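Side-chain contact in polyketide cyclase / dehydrase and lipid transport (Nitrosospira multiformis, PDB 3P51), which is of unknown function but belongs to the polyketide cyclase / lipid transport family of the Bet v 1-like clan and probably binds a hydrophobic ligand: residues 23-28 against 37-42. Numbering follows the deposited sequence.
Sequences NFHDFS and CKKVGG
H25 and K39 are brought together by two first torsions: the imidazole swings anti to its own carbonyl carbon (chi1 -69°), while K39 sets CG anti to the backbone N (chi1 171°) and sends its chain across one ring face. CG of K39 sits 3.9 Å from the centroid of the H25 ring, a CH-pi contact over the face but displaced toward the rim, where CE1 is the nearest ring atom to CG at 3.7 Å. CB and CD follow along the same ring. The chain then bends at its last torsion, and NZ of K39 donates to O of G41 at 3.0 Å, so the ammonium is tied back to the loop just past the strand, not to the imidazole. NE2 of H25 is hydrogen-bonded to the carbonyl of R51, on the neighbouring strand 51-54, which is likely to hold the ring's rotation. With an alanine here, the methylenes of K39 would probably lose the ring they lie against and the R51 carbonyl this partner. Further along, SG of C37 lies 4.0 Å from CB of F27 and 3.7 Å from O of H25. One water donates to both O of H25 and O of C37, the latter at 2.7 Å. On the loop side, OD1 of N23 takes the backbone N-H of H25 at 2.7 Å in an Asx turn within a type I turn. The loop after helix 14-21 thus packs on the outermost strand of this chain's antiparallel sheet, consistent with a Bet v 1-like helix-grip fold. No direct hydrogen bond joins the segments: dispersion and one bridging water hold them, while a direct polar link to the sheet runs from H25 to R51.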
loop_
_atom_site.group_PDB
_atom_site.type_symbol
_atom_site.label_atom_id
_atom_site.label_comp_id
_atom_site.label_asym_id
_atom_site.label_seq_id
_atom_site.Cartn_x
_atom_site.Cartn_y
_atom_site.Cartn_z
ATOM N N ASN A 23 -21.845 -3.017 0.471
ATOM C CA ASN A 23 -22.571 -2.422 1.589
ATOM C C ASN A 23 -22.291 -3.155 2.902
ATOM O O ASN A 23 -22.679 -4.300 3.073
ATOM C CB ASN A 23 -24.074 -2.388 1.289
ATOM C CG ASN A 23 -24.853 -1.569 2.301
ATOM O OD1 ASN A 23 -24.635 -1.684 3.503
ATOM N ND2 ASN A 23 -25.750 -0.720 1.816
ATOM N N PHE A 24 -21.595 -2.488 3.816
ATOM C CA PHE A 24 -21.197 -3.092 5.092
ATOM C C PHE A 24 -22.410 -3.622 5.873
ATOM O O PHE A 24 -22.279 -4.550 6.660
ATOM C CB PHE A 24 -20.387 -2.068 5.904
ATOM C CG PHE A 24 -19.891 -2.559 7.238
ATOM C CD1 PHE A 24 -18.763 -3.367 7.323
ATOM C CD2 PHE A 24 -20.511 -2.154 8.416
ATOM C CE1 PHE A 24 -18.281 -3.803 8.570
ATOM C CE2 PHE A 24 -20.037 -2.581 9.670
ATOM C CZ PHE A 24 -18.918 -3.408 9.741
ATOM N N HIS A 25 -23.596 -3.062 5.633
ATOM C CA HIS A 25 -24.790 -3.530 6.341
ATOM C C HIS A 25 -25.656 -4.516 5.549
ATOM O O HIS A 25 -26.698 -4.947 6.044
ATOM C CB HIS A 25 -25.656 -2.359 6.804
ATOM C CG HIS A 25 -25.039 -1.541 7.895
ATOM N ND1 HIS A 25 -25.095 -0.163 7.913
ATOM C CD2 HIS A 25 -24.368 -1.903 9.011
ATOM C CE1 HIS A 25 -24.478 0.288 8.989
ATOM N NE2 HIS A 25 -24.025 -0.749 9.673
ATOM N N ASP A 26 -25.241 -4.861 4.328
ATOM C CA ASP A 26 -25.925 -5.902 3.557
ATOM C C ASP A 26 -25.028 -7.124 3.363
ATOM O O ASP A 26 -24.139 -7.124 2.503
ATOM C CB ASP A 26 -26.393 -5.366 2.196
ATOM C CG ASP A 26 -27.126 -6.423 1.372
ATOM O OD1 ASP A 26 -27.415 -7.514 1.905
ATOM O OD2 ASP A 26 -27.424 -6.168 0.192
ATOM N N PHE A 27 -25.269 -8.159 4.162
ATOM C CA PHE A 27 -24.499 -9.402 4.097
ATOM C C PHE A 27 -25.355 -10.538 3.517
ATOM O O PHE A 27 -25.028 -11.709 3.686
ATOM C CB PHE A 27 -23.991 -9.782 5.494
ATOM C CG PHE A 27 -22.559 -10.285 5.531
ATOM C CD1 PHE A 27 -22.004 -10.954 4.454
ATOM C CD2 PHE A 27 -21.778 -10.101 6.669
ATOM C CE1 PHE A 27 -20.689 -11.426 4.500
ATOM C CE2 PHE A 27 -20.458 -10.577 6.728
ATOM C CZ PHE A 27 -19.919 -11.238 5.634
ATOM N N SER A 28 -26.432 -10.186 2.811
ATOM C CA SER A 28 -27.368 -11.188 2.293
ATOM C C SER A 28 -26.717 -12.119 1.280
ATOM O O SER A 28 -27.299 -13.136 0.904
ATOM C CB SER A 28 -28.609 -10.528 1.668
ATOM O OG SER A 28 -28.258 -9.681 0.576
ATOM N N CYS A 37 -27.845 -9.936 10.048
ATOM C CA CYS A 37 -26.877 -8.852 10.033
ATOM C C CYS A 37 -27.581 -7.584 10.477
ATOM O O CYS A 37 -28.345 -7.001 9.710
ATOM C CB CYS A 37 -26.284 -8.690 8.635
ATOM S SG CYS A 37 -25.082 -7.336 8.429
ATOM N N LYS A 38 -27.342 -7.175 11.725
ATOM C CA LYS A 38 -28.006 -6.002 12.286
ATOM C C LYS A 38 -27.094 -4.783 12.365
ATOM O O LYS A 38 -25.984 -4.859 12.884
ATOM C CB LYS A 38 -28.546 -6.314 13.679
ATOM C CG LYS A 38 -29.496 -7.496 13.734
ATOM C CD LYS A 38 -30.832 -7.174 13.083
ATOM C CE LYS A 38 -31.765 -8.381 13.156
ATOM N NZ LYS A 38 -33.157 -7.982 13.515
ATOM N N LYS A 39 -27.577 -3.660 11.846
ATOM C CA LYS A 39 -26.907 -2.374 12.001
ATOM C C LYS A 39 -26.810 -1.978 13.476
ATOM O O LYS A 39 -27.782 -2.083 14.223
ATOM C CB LYS A 39 -27.684 -1.297 11.239
ATOM C CG LYS A 39 -27.216 0.139 11.489
ATOM C CD LYS A 39 -27.911 1.104 10.510
ATOM C CE LYS A 39 -27.460 2.553 10.694
ATOM N NZ LYS A 39 -27.981 3.157 11.949
ATOM N N VAL A 40 -25.635 -1.511 13.886
ATOM C CA VAL A 40 -25.431 -1.019 15.245
ATOM C C VAL A 40 -24.685 0.304 15.188
ATOM O O VAL A 40 -23.729 0.460 14.422
ATOM C CB VAL A 40 -24.626 -2.014 16.099
ATOM C CG1 VAL A 40 -24.385 -1.448 17.500
ATOM C CG2 VAL A 40 -25.343 -3.361 16.170
ATOM N N GLY A 41 -25.134 1.269 15.980
ATOM C CA GLY A 41 -24.527 2.588 15.967
ATOM C C GLY A 41 -24.955 3.382 14.747
ATOM O O GLY A 41 -25.697 2.878 13.905
ATOM N N GLY A 42 -24.491 4.624 14.654
ATOM C CA GLY A 42 -24.809 5.479 13.522
ATOM C C GLY A 42 -23.932 5.214 12.310
ATOM O O GLY A 42 -22.935 4.490 12.390
HETATM O O HOH W 1 -29.127 -6.532 7.157
#